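PDB 7BGN: phosphoribosyl-AMP cyclohydrolase from Medicago truncatula, which probably catalyses the second and third steps of histidine biosynthesis, hydrolysing phosphoribosyl-ATP to phosphoribosyl-AMP and then opening the adenine ring of that product. Local coordinates for residues S136-E141 against S150-L155. Residues are numbered along the deposited sequence; the frame is centred on the assembly and turned at random.
Sequences SQRKAE and SWTKRL. With AMP (adenosine monophosphate), chain P.
Phosphate oxygen O2P of AMP takes a hydrogen bond of 2.8 Å from T152 N and a weak one from S150 OG. T152 OG1 also lies 2.7 Å from O2P and is hydrogen-bonded to Y195 on helix 183-203. W151 N adds a bond of 2.8 Å to O3P, and the phosphate thus sits on the N-terminus of helix 151-156, a helix-end anion site in the MazG-like, all-helical pyrophosphohydrolase part. The positive end of that helix dipole probably helps to hold the anion. S150 is the N-cap: its OG accepts from K153 N at 3.0 Å, nearly straight at 169°, while facing the phosphate. From segment 136-141, whose axis crosses that of 151-155 at -63°, R138 brings its guanidinium up with the phosphorus in the guanidinium plane, at its edge. With CG anti to the carbonyl carbon (chi1 -59°) and the chain bent again at chi2 and chi3, the arginine folds past T152, whose methyl CG2 packs 3.6 Å from R138 CB, the two side chains crossing at about a right angle. AMP also receives a hydrogen bond from R218 of the second subunit. Away from the nucleotide, K153 stretches over the backbone of segment 136-141, CG lying against R138 O; NZ makes a weak hydrogen bond to E141 O and a long salt bridge to E141 OE1, which also has a long salt bridge to R138 NE, the three residues forming a network. An alanine in place of K153 is likely to leave E141 without this second positive partner and open a gap over the R138 carbonyl. The poorly ordered E141 is crossed by the lysine at about a right angle, with K153 CE 3.5 Å from E141 CB.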
ATOM      1  N   SER B 136      14.914   5.346   9.414  1.00 42.09           N
ATOM      2  CA  SER B 136      16.011   5.824   8.586  1.00 37.23           C
ATOM      3  C   SER B 136      16.528   7.182   9.063  1.00 46.69           C
ATOM      4  O   SER B 136      17.741   7.427   9.055  1.00 47.25           O
ATOM      5  CB  SER B 136      15.557   5.888   7.136  1.00 36.90           C
ATOM      6  OG  SER B 136      16.517   6.556   6.356  1.00 63.43           O
ATOM      7  N   GLN B 137      15.633   8.077   9.491  1.00 48.96           N
ATOM      8  CA  GLN B 137      16.106   9.367   9.981  1.00 47.83           C
ATOM      9  C   GLN B 137      16.910   9.194  11.257  1.00 48.59           C
ATOM     10  O   GLN B 137      17.950   9.831  11.433  1.00 57.98           O
ATOM     11  CB  GLN B 137      14.941  10.325  10.226  1.00 58.30           C
ATOM     12  CG  GLN B 137      14.059  10.596   9.015  1.00 72.19           C
ATOM     13  CD  GLN B 137      13.036  11.701   9.265  1.00 82.92           C
ATOM     14  OE1 GLN B 137      13.112  12.426  10.264  1.00 87.78           O
ATOM     15  NE2 GLN B 137      12.088  11.848   8.343  1.00 84.64           N
ATOM     16  N   ARG B 138      16.476   8.297  12.135  1.00 47.70           N
ATOM     17  CA  ARG B 138      17.240   8.047  13.347  1.00 53.12           C
ATOM     18  C   ARG B 138      18.614   7.475  13.021  1.00 55.04           C
ATOM     19  O   ARG B 138      19.592   7.782  13.707  1.00 61.13           O
ATOM     20  CB  ARG B 138      16.452   7.112  14.264  1.00 53.27           C
ATOM     21  CG  ARG B 138      15.098   7.666  14.663  1.00 50.30           C
ATOM     22  CD  ARG B 138      15.274   8.979  15.389  1.00 58.61           C
ATOM     23  NE  ARG B 138      14.192   9.921  15.114  1.00 66.84           N
ATOM     24  CZ  ARG B 138      13.061   9.967  15.808  1.00 69.56           C
ATOM     25  NH1 ARG B 138      12.863   9.122  16.810  1.00 66.45           N
ATOM     26  NH2 ARG B 138      12.132  10.861  15.499  1.00 74.57           N
ATOM     27  N   LYS B 139      18.713   6.665  11.968  1.00 52.81           N
ATOM     28  CA  LYS B 139      20.004   6.111  11.576  1.00 51.83           C
ATOM     29  C   LYS B 139      20.971   7.200  11.113  1.00 57.12           C
ATOM     30  O   LYS B 139      22.166   7.142  11.424  1.00 67.22           O
ATOM     31  CB  LYS B 139      19.792   5.072  10.476  1.00 49.44           C
ATOM     32  CG  LYS B 139      20.973   4.186  10.155  1.00 51.62           C
ATOM     33  CD  LYS B 139      20.712   3.456   8.845  1.00 56.28           C
ATOM     34  CE  LYS B 139      21.964   2.849   8.244  1.00 61.46           C
ATOM     35  NZ  LYS B 139      21.632   2.226   6.928  1.00 67.10           N
ATOM     36  N   ALA B 140      20.480   8.207  10.387  1.00 59.95           N
ATOM     37  CA  ALA B 140      21.362   9.283   9.934  1.00 67.22           C
ATOM     38  C   ALA B 140      21.732  10.244  11.064  1.00 79.07           C
ATOM     39  O   ALA B 140      22.874  10.712  11.134  1.00 78.85           O
ATOM     40  CB  ALA B 140      20.724  10.043   8.775  1.00 53.21           C
ATOM     41  N   GLU B 141      20.780  10.551  11.950  1.00 86.81           N
ATOM     42  CA  GLU B 141      21.016  11.444  13.081  1.00 93.17           C
ATOM     43  C   GLU B 141      21.896  10.815  14.159  1.00 93.11           C
ATOM     44  O   GLU B 141      22.309  11.519  15.089  1.00104.73           O
ATOM     45  CB  GLU B 141      19.678  11.889  13.677  1.00 98.76           C
ATOM     46  CG  GLU B 141      18.792  12.683  12.729  1.00107.60           C
ATOM     47  CD  GLU B 141      17.344  12.737  13.194  1.00116.32           C
ATOM     48  OE1 GLU B 141      17.021  12.104  14.222  1.00117.95           O
ATOM     49  OE2 GLU B 141      16.525  13.403  12.524  1.00120.20           O
ATOM     50  N   SER B 150      16.793   8.789  21.756  1.00 78.93           N
ATOM     51  CA  SER B 150      15.735   8.021  21.125  1.00 66.57           C
ATOM     52  C   SER B 150      16.051   6.541  21.218  1.00 57.16           C
ATOM     53  O   SER B 150      17.211   6.135  21.152  1.00 61.66           O
ATOM     54  CB  SER B 150      15.564   8.382  19.653  1.00 69.92           C
ATOM     55  OG  SER B 150      16.338   7.514  18.839  1.00 65.99           O
ATOM     56  N   TRP B 151      14.991   5.739  21.319  1.00 50.11           N
ATOM     57  CA  TRP B 151      15.142   4.295  21.442  1.00 43.14           C
ATOM     58  C   TRP B 151      15.670   3.662  20.164  1.00 51.52           C
ATOM     59  O   TRP B 151      16.346   2.632  20.224  1.00 51.79           O
ATOM     60  CB  TRP B 151      13.804   3.685  21.858  1.00 48.95           C
ATOM     61  CG  TRP B 151      13.769   2.190  21.921  1.00 52.72           C
ATOM     62  CD1 TRP B 151      13.024   1.365  21.134  1.00 52.03           C
ATOM     63  CD2 TRP B 151      14.524   1.335  22.792  1.00 53.08           C
ATOM     64  NE1 TRP B 151      13.248   0.054  21.473  1.00 50.71           N
ATOM     65  CE2 TRP B 151      14.170   0.007  22.483  1.00 53.84           C
ATOM     66  CE3 TRP B 151      15.462   1.563  23.802  1.00 55.29           C
ATOM     67  CZ2 TRP B 151      14.716  -1.086  23.149  1.00 37.03           C
ATOM     68  CZ3 TRP B 151      16.005   0.470  24.465  1.00 53.48           C
ATOM     69  CH2 TRP B 151      15.629  -0.834  24.134  1.00 40.57           C
ATOM     70  N   THR B 152      15.352   4.232  19.002  1.00 51.97           N
ATOM     71  CA  THR B 152      15.888   3.699  17.754  1.00 44.49           C
ATOM     72  C   THR B 152      17.393   3.905  17.642  1.00 56.30           C
ATOM     73  O   THR B 152      18.118   2.979  17.259  1.00 58.50           O
ATOM     74  CB  THR B 152      15.189   4.343  16.575  1.00 39.85           C
ATOM     75  OG1 THR B 152      13.787   4.136  16.729  1.00 45.79           O
ATOM     76  CG2 THR B 152      15.650   3.720  15.276  1.00 38.66           C
ATOM     77  N   LYS B 153      17.888   5.102  17.984  1.00 60.06           N
ATOM     78  CA  LYS B 153      19.326   5.354  17.889  1.00 59.13           C
ATOM     79  C   LYS B 153      20.102   4.448  18.826  1.00 64.35           C
ATOM     80  O   LYS B 153      21.234   4.049  18.527  1.00 74.18           O
ATOM     81  CB  LYS B 153      19.657   6.811  18.227  1.00 54.44           C
ATOM     82  CG  LYS B 153      19.124   7.841  17.272  1.00 55.04           C
ATOM     83  CD  LYS B 153      19.746   9.202  17.538  1.00 61.24           C
ATOM     84  CE  LYS B 153      19.055  10.276  16.714  1.00 63.08           C
ATOM     85  NZ  LYS B 153      19.542  11.645  17.008  1.00 73.66           N
ATOM     86  N   ARG B 154      19.512   4.122  19.966  1.00 54.98           N
ATOM     87  CA  ARG B 154      20.160   3.230  20.909  1.00 49.57           C
ATOM     88  C   ARG B 154      20.238   1.808  20.380  1.00 53.92           C
ATOM     89  O   ARG B 154      21.224   1.102  20.626  1.00 64.96           O
ATOM     90  CB  ARG B 154      19.407   3.281  22.209  1.00 48.49           C
ATOM     91  CG  ARG B 154      20.054   2.584  23.301  1.00 66.96           C
ATOM     92  CD  ARG B 154      19.219   2.919  24.447  1.00 84.35           C
ATOM     93  NE  ARG B 154      19.555   2.189  25.642  1.00104.02           N
ATOM     94  CZ  ARG B 154      18.849   2.296  26.742  1.00120.51           C
ATOM     95  NH1 ARG B 154      19.178   1.607  27.829  1.00128.05           N
ATOM     96  NH2 ARG B 154      17.799   3.101  26.731  1.00125.60           N
ATOM     97  N   LEU B 155      19.204   1.364  19.661  1.00 49.89           N
ATOM     98  CA  LEU B 155      19.231   0.026  19.083  1.00 46.37           C
ATOM     99  C   LEU B 155      20.235  -0.042  17.943  1.00 51.19           C
ATOM    100  O   LEU B 155      20.956  -1.037  17.794  1.00 54.47           O
ATOM    101  CB  LEU B 155      17.843  -0.363  18.582  1.00 39.83           C
ATOM    102  CG  LEU B 155      16.777  -0.495  19.658  1.00 42.05           C
ATOM    103  CD1 LEU B 155      15.400  -0.618  19.039  1.00 30.46           C
ATOM    104  CD2 LEU B 155      17.077  -1.670  20.552  1.00 44.42           C
TER
HETATM  105  P   AMP P 304      12.425   6.856  19.178  1.00 61.79           P
HETATM  106  O1P AMP P 304      12.312   8.362  18.997  1.00 60.23           O
HETATM  107  O2P AMP P 304      13.594   6.286  18.407  1.00 60.56           O
HETATM  108  O3P AMP P 304      12.366   6.443  20.639  1.00 62.54           O
HETATM  109  O5' AMP P 304      11.092   6.291  18.505  1.00 70.54           O
HETATM  110  C5' AMP P 304      10.706   6.690  17.198  1.00 68.48           C
HETATM  111  C4' AMP P 304       9.524   5.905  16.683  1.00 67.09           C
HETATM  112  O4' AMP P 304       9.803   4.489  16.748  1.00 63.50           O
HETATM  113  C3' AMP P 304       8.236   6.053  17.480  1.00 71.76           C
HETATM  114  O3' AMP P 304       7.526   7.241  17.178  1.00 77.10           O
HETATM  115  C2' AMP P 304       7.467   4.786  17.127  1.00 68.91           C
HETATM  116  O2' AMP P 304       6.795   4.943  15.891  1.00 68.44           O
HETATM  117  C1' AMP P 304       8.596   3.775  16.927  1.00 68.38           C
HETATM  118  N9  AMP P 304       8.715   2.840  18.059  1.00 68.92           N
HETATM  119  C8  AMP P 304       9.531   2.947  19.158  1.00 66.77           C
HETATM  120  N7  AMP P 304       9.409   1.944  19.992  1.00 64.17           N
HETATM  121  C5  AMP P 304       8.461   1.122  19.406  1.00 63.94           C
HETATM  122  C6  AMP P 304       7.895  -0.105  19.802  1.00 62.84           C
HETATM  123  N6  AMP P 304       8.224  -0.740  20.923  1.00 58.87           N
HETATM  124  N1  AMP P 304       6.968  -0.655  18.984  1.00 64.43           N
HETATM  125  C2  AMP P 304       6.644  -0.013  17.854  1.00 62.99           C
HETATM  126  N3  AMP P 304       7.109   1.139  17.383  1.00 61.00           N
HETATM  127  C4  AMP P 304       8.023   1.662  18.213  1.00 64.24           C